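Local coordinates for response regulator receiver protein (Pseudoalteromonas atlantica T6c, PDB 3KTO), which probably acts as a CheY-like receiver module in two-component signalling and gene regulation, at residues 51-65 and 81-94. Sequence-based numbering, arbitrary orientation.
Sequences AIGMIIEAHLEDKKD and LPTIVMASSSDIPT
His59 presents the edge of its imidazole to the 88-91 loop, NE2 reaching Ser89 O at 2.8 Å in a weak, bent bond (127°). Histidine suits this place because its second nitrogen, ND1, accepts Asp65 N almost in the ring plane and nearly straight (176°), so the ring links two loops while Ala58 CB lies over one face. CE1 of the ring also comes within 3.7 Å of Thr94 CG2. A leucine here would probably leave Ser89 O and Asp65 N without these partners, letting the loops shift. Alongside, Asp65 OD1 lies 2.7 Å from Thr94 OG1. Lys64, its chain extended beyond CG, crosses Asp91 at about a right angle; NZ meets OD2 on its syn lone pair at 2.9 Å, a salt bridge. Asp91 OD1 meanwhile accepts Thr94 N, making Asp91 the N-cap of helix 92-100.

Loop 58-65 opens the helical connection of a beta-alpha-beta crossover of the CheY-like fold, and loop 88-91 follows its second strand: strands 51-57 and 83-87 are parallel neighbours in the central sheet, joined through helix 66-76. Five backbone bonds run from Met54 N-Pro82 O to Ala58 N-Met86 O. On one face Ile55 CG2 packs 3.7 Å from the selenium of Met86, present as selenomethionine, its flexible unbranched chain fitting against the branched isoleucine, and Ile84 continues to helix 113-127. On the other, Ile56 CD1 touches Thr83 CG2 at 3.9 Å; Thr83, though buried, suits this face because its OG1 donates back to Leu81 O.

Glu57, probably where receiver domains usually carry their phosphoacceptor aspartate, folds back at chi2 (61°), and OE2 accepts His59 N through its anti lone pair. A water joins OE2 to Ser88 N, while OE1 forms a salt bridge with Lys109. Pro110 of the second subunit packs against both His59 and Ser89.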
loop_
_atom_site.group_PDB
_atom_site.type_symbol
_atom_site.label_atom_id
_atom_site.label_comp_id
_atom_site.label_asym_id
_atom_site.label_seq_id
_atom_site.Cartn_x
_atom_site.Cartn_y
_atom_site.Cartn_z
ATOM N N ALA A 51 29.917 -6.246 2.382
ATOM C CA ALA A 51 28.748 -5.541 1.871
ATOM C C ALA A 51 29.205 -4.702 0.687
ATOM O O ALA A 51 30.193 -3.966 0.781
ATOM C CB ALA A 51 28.155 -4.647 2.950
ATOM N N ILE A 52 28.488 -4.815 -0.424
ATOM C CA ILE A 52 28.829 -4.071 -1.625
ATOM C C ILE A 52 27.750 -3.059 -2.004
ATOM O O ILE A 52 28.009 -2.149 -2.781
ATOM C CB ILE A 52 29.057 -5.021 -2.822
ATOM C CG1 ILE A 52 27.773 -5.792 -3.128
ATOM C CG2 ILE A 52 30.186 -5.997 -2.498
ATOM C CD1 ILE A 52 27.809 -6.574 -4.417
ATOM N N GLY A 53 26.544 -3.216 -1.458
ATOM C CA GLY A 53 25.480 -2.278 -1.782
ATOM C C GLY A 53 24.301 -2.287 -0.825
ATOM O O GLY A 53 24.275 -3.057 0.139
HETATM N N MSE A 54 23.327 -1.419 -1.089
HETATM C CA MSE A 54 22.130 -1.325 -0.262
HETATM C C MSE A 54 20.884 -0.981 -1.082
HETATM O O MSE A 54 20.968 -0.382 -2.149
HETATM C CB MSE A 54 22.305 -0.260 0.834
HETATM C CG MSE A 54 23.274 -0.643 1.961
HETATM SE SE MSE A 54 23.239 0.578 3.484
HETATM C CE MSE A 54 21.409 0.401 3.915
ATOM N N ILE A 55 19.733 -1.384 -0.563
ATOM C CA ILE A 55 18.439 -1.101 -1.178
ATOM C C ILE A 55 17.627 -0.582 -0.004
ATOM O O ILE A 55 17.526 -1.246 1.038
ATOM C CB ILE A 55 17.782 -2.353 -1.749
ATOM C CG1 ILE A 55 18.685 -2.951 -2.833
ATOM C CG2 ILE A 55 16.401 -2.001 -2.310
ATOM C CD1 ILE A 55 18.093 -4.166 -3.549
ATOM N N ILE A 56 17.071 0.614 -0.159
ATOM C CA ILE A 56 16.329 1.229 0.929
ATOM C C ILE A 56 15.003 1.823 0.471
ATOM O O ILE A 56 14.939 2.514 -0.549
ATOM C CB ILE A 56 17.176 2.354 1.580
ATOM C CG1 ILE A 56 18.558 1.816 1.981
ATOM C CG2 ILE A 56 16.466 2.924 2.788
ATOM C CD1 ILE A 56 19.484 2.903 2.577
ATOM N N GLU A 57 13.954 1.531 1.237
ATOM C CA GLU A 57 12.615 2.050 0.988
ATOM C C GLU A 57 12.703 3.493 1.468
ATOM O O GLU A 57 13.147 3.758 2.587
ATOM C CB GLU A 57 11.582 1.256 1.805
ATOM C CG GLU A 57 10.284 1.996 2.166
ATOM C CD GLU A 57 9.467 2.442 0.966
ATOM O OE1 GLU A 57 9.078 1.585 0.139
ATOM O OE2 GLU A 57 9.207 3.660 0.855
ATOM N N ALA A 58 12.305 4.424 0.610
ATOM C CA ALA A 58 12.376 5.843 0.935
ATOM C C ALA A 58 11.561 6.274 2.141
ATOM O O ALA A 58 11.979 7.169 2.883
ATOM C CB ALA A 58 11.956 6.697 -0.295
ATOM N N HIS A 59 10.405 5.650 2.338
ATOM C CA HIS A 59 9.515 6.044 3.429
ATOM C C HIS A 59 9.299 4.949 4.469
ATOM O O HIS A 59 8.180 4.460 4.647
ATOM C CB HIS A 59 8.172 6.470 2.839
ATOM C CG HIS A 59 8.298 7.400 1.675
ATOM N ND1 HIS A 59 9.035 8.564 1.727
ATOM C CD2 HIS A 59 7.782 7.337 0.425
ATOM C CE1 HIS A 59 8.966 9.178 0.559
ATOM N NE2 HIS A 59 8.211 8.454 -0.250
ATOM N N LEU A 60 10.379 4.574 5.145
ATOM C CA LEU A 60 10.323 3.534 6.163
ATOM C C LEU A 60 9.254 3.823 7.209
ATOM O O LEU A 60 9.164 4.932 7.734
ATOM C CB LEU A 60 11.696 3.384 6.824
ATOM C CG LEU A 60 12.771 2.819 5.892
ATOM C CD1 LEU A 60 14.151 3.039 6.496
ATOM C CD2 LEU A 60 12.514 1.339 5.643
ATOM N N GLU A 61 8.434 2.813 7.480
ATOM C CA GLU A 61 7.344 2.905 8.444
ATOM C C GLU A 61 6.382 4.063 8.182
ATOM O O GLU A 61 5.738 4.572 9.095
ATOM C CB GLU A 61 7.908 2.980 9.869
ATOM C CG GLU A 61 8.810 1.795 10.188
ATOM C CD GLU A 61 9.009 1.564 11.674
ATOM O OE1 GLU A 61 9.380 2.514 12.392
ATOM O OE2 GLU A 61 8.803 0.416 12.122
ATOM N N ASP A 62 6.270 4.460 6.919
ATOM C CA ASP A 62 5.372 5.543 6.538
ATOM C C ASP A 62 5.829 6.928 7.006
ATOM O O ASP A 62 5.045 7.881 7.007
ATOM C CB ASP A 62 3.957 5.243 7.039
ATOM C CG ASP A 62 2.923 5.284 5.924
ATOM O OD1 ASP A 62 3.302 5.097 4.746
ATOM O OD2 ASP A 62 1.730 5.489 6.229
ATOM N N LYS A 63 7.098 7.021 7.406
ATOM C CA LYS A 63 7.708 8.285 7.818
ATOM C C LYS A 63 8.362 8.821 6.546
ATOM O O LYS A 63 9.388 8.317 6.110
ATOM C CB LYS A 63 8.772 8.058 8.894
ATOM C CG LYS A 63 8.211 7.875 10.294
ATOM C CD LYS A 63 7.426 6.592 10.444
ATOM C CE LYS A 63 6.769 6.517 11.822
ATOM N NZ LYS A 63 7.730 6.849 12.910
ATOM N N LYS A 64 7.754 9.840 5.952
ATOM C CA LYS A 64 8.244 10.391 4.702
ATOM C C LYS A 64 9.732 10.661 4.688
ATOM O O LYS A 64 10.262 11.290 5.590
ATOM C CB LYS A 64 7.490 11.675 4.347
ATOM C CG LYS A 64 7.726 12.121 2.910
ATOM C CD LYS A 64 6.912 13.363 2.592
ATOM C CE LYS A 64 6.969 13.697 1.110
ATOM N NZ LYS A 64 6.253 14.973 0.818
ATOM N N ASP A 65 10.392 10.159 3.649
ATOM C CA ASP A 65 11.817 10.354 3.456
ATOM C C ASP A 65 12.746 9.767 4.522
ATOM O O ASP A 65 13.944 9.992 4.449
ATOM C CB ASP A 65 12.129 11.852 3.325
ATOM C CG ASP A 65 11.594 12.461 2.032
ATOM O OD1 ASP A 65 11.117 11.707 1.156
ATOM O OD2 ASP A 65 11.666 13.703 1.902
ATOM N N LEU A 81 28.284 3.093 0.016
ATOM C CA LEU A 81 27.873 1.887 -0.687
ATOM C C LEU A 81 26.827 2.267 -1.719
ATOM O O LEU A 81 25.912 3.030 -1.419
ATOM C CB LEU A 81 27.262 0.884 0.291
ATOM C CG LEU A 81 28.133 0.371 1.441
ATOM C CD1 LEU A 81 27.275 -0.413 2.424
ATOM C CD2 LEU A 81 29.249 -0.496 0.888
ATOM N N PRO A 82 26.955 1.750 -2.952
ATOM C CA PRO A 82 25.979 2.066 -3.999
ATOM C C PRO A 82 24.610 1.737 -3.431
ATOM O O PRO A 82 24.376 0.611 -2.985
ATOM C CB PRO A 82 26.366 1.121 -5.130
ATOM C CG PRO A 82 27.840 0.951 -4.937
ATOM C CD PRO A 82 27.962 0.796 -3.443
ATOM N N THR A 83 23.710 2.713 -3.438
ATOM C CA THR A 83 22.386 2.500 -2.881
ATOM C C THR A 83 21.247 2.731 -3.862
ATOM O O THR A 83 21.199 3.746 -4.558
ATOM C CB THR A 83 22.170 3.405 -1.659
ATOM O OG1 THR A 83 23.162 3.109 -0.665
ATOM C CG2 THR A 83 20.778 3.201 -1.081
ATOM N N ILE A 84 20.336 1.764 -3.908
ATOM C CA ILE A 84 19.156 1.830 -4.759
ATOM C C ILE A 84 18.005 2.230 -3.831
ATOM O O ILE A 84 17.695 1.515 -2.879
ATOM C CB ILE A 84 18.814 0.443 -5.365
ATOM C CG1 ILE A 84 19.970 -0.074 -6.220
ATOM C CG2 ILE A 84 17.556 0.538 -6.196
ATOM C CD1 ILE A 84 19.746 -1.496 -6.731
ATOM N N VAL A 85 17.391 3.378 -4.077
ATOM C CA VAL A 85 16.270 3.811 -3.252
ATOM C C VAL A 85 14.957 3.455 -3.969
ATOM O O VAL A 85 14.826 3.673 -5.172
ATOM C CB VAL A 85 16.351 5.325 -2.979
ATOM C CG1 VAL A 85 15.102 5.791 -2.258
ATOM C CG2 VAL A 85 17.593 5.627 -2.125
HETATM N N MSE A 86 14.006 2.879 -3.232
HETATM C CA MSE A 86 12.726 2.475 -3.799
HETATM C C MSE A 86 11.581 3.091 -3.003
HETATM O O MSE A 86 11.705 3.332 -1.803
HETATM C CB MSE A 86 12.595 0.952 -3.775
HETATM C CG MSE A 86 13.728 0.217 -4.496
HETATM SE SE MSE A 86 13.477 -1.709 -4.512
HETATM C CE MSE A 86 12.267 -1.797 -6.018
ATOM N N ALA A 87 10.468 3.344 -3.675
ATOM C CA ALA A 87 9.311 3.930 -3.009
ATOM C C ALA A 87 8.051 3.581 -3.784
ATOM O O ALA A 87 8.054 3.555 -5.012
ATOM C CB ALA A 87 9.471 5.458 -2.913
ATOM N N SER A 88 6.986 3.275 -3.059
ATOM C CA SER A 88 5.714 2.944 -3.687
ATOM C C SER A 88 4.888 4.219 -3.737
ATOM O O SER A 88 3.786 4.249 -4.287
ATOM C CB SER A 88 4.991 1.863 -2.882
ATOM O OG SER A 88 4.952 2.197 -1.508
ATOM N N SER A 89 5.455 5.272 -3.157
ATOM C CA SER A 89 4.843 6.589 -3.095
ATOM C C SER A 89 5.957 7.612 -3.239
ATOM O O SER A 89 6.971 7.538 -2.539
ATOM C CB SER A 89 4.151 6.782 -1.747
ATOM O OG SER A 89 3.696 8.113 -1.600
ATOM N N SER A 90 5.793 8.572 -4.140
ATOM C CA SER A 90 6.851 9.552 -4.293
ATOM C C SER A 90 6.513 10.803 -5.080
ATOM O O SER A 90 5.851 10.739 -6.114
ATOM C CB SER A 90 8.066 8.885 -4.936
ATOM O OG SER A 90 9.056 9.848 -5.259
ATOM N N ASP A 91 6.971 11.943 -4.576
ATOM C CA ASP A 91 6.780 13.199 -5.273
ATOM C C ASP A 91 8.152 13.585 -5.801
ATOM O O ASP A 91 9.147 12.923 -5.505
ATOM C CB ASP A 91 6.209 14.300 -4.360
ATOM C CG ASP A 91 6.993 14.489 -3.074
ATOM O OD1 ASP A 91 8.233 14.318 -3.066
ATOM O OD2 ASP A 91 6.349 14.844 -2.065
ATOM N N ILE A 92 8.210 14.645 -6.591
ATOM C CA ILE A 92 9.472 15.072 -7.166
ATOM C C ILE A 92 10.557 15.429 -6.141
ATOM O O ILE A 92 11.703 15.014 -6.292
ATOM C CB ILE A 92 9.266 16.277 -8.115
ATOM C CG1 ILE A 92 8.394 15.872 -9.307
ATOM C CG2 ILE A 92 10.586 16.791 -8.582
ATOM C CD1 ILE A 92 8.818 14.605 -9.977
ATOM N N PRO A 93 10.216 16.209 -5.093
ATOM C CA PRO A 93 11.249 16.558 -4.106
ATOM C C PRO A 93 11.926 15.347 -3.456
ATOM O O PRO A 93 13.125 15.366 -3.200
ATOM C CB PRO A 93 10.491 17.426 -3.105
ATOM C CG PRO A 93 9.505 18.141 -3.989
ATOM C CD PRO A 93 8.994 16.999 -4.862
ATOM N N THR A 94 11.161 14.296 -3.194
ATOM C CA THR A 94 11.730 13.089 -2.595
ATOM C C THR A 94 12.775 12.452 -3.537
ATOM O O THR A 94 13.870 12.064 -3.109
ATOM C CB THR A 94 10.613 12.084 -2.253
ATOM O OG1 THR A 94 9.888 12.567 -1.113
ATOM C CG2 THR A 94 11.191 10.694 -1.958
HETATM O O HOH W 1 6.888 4.030 -0.456
HETATM O O HOH W 2 8.903 15.576 -0.561
#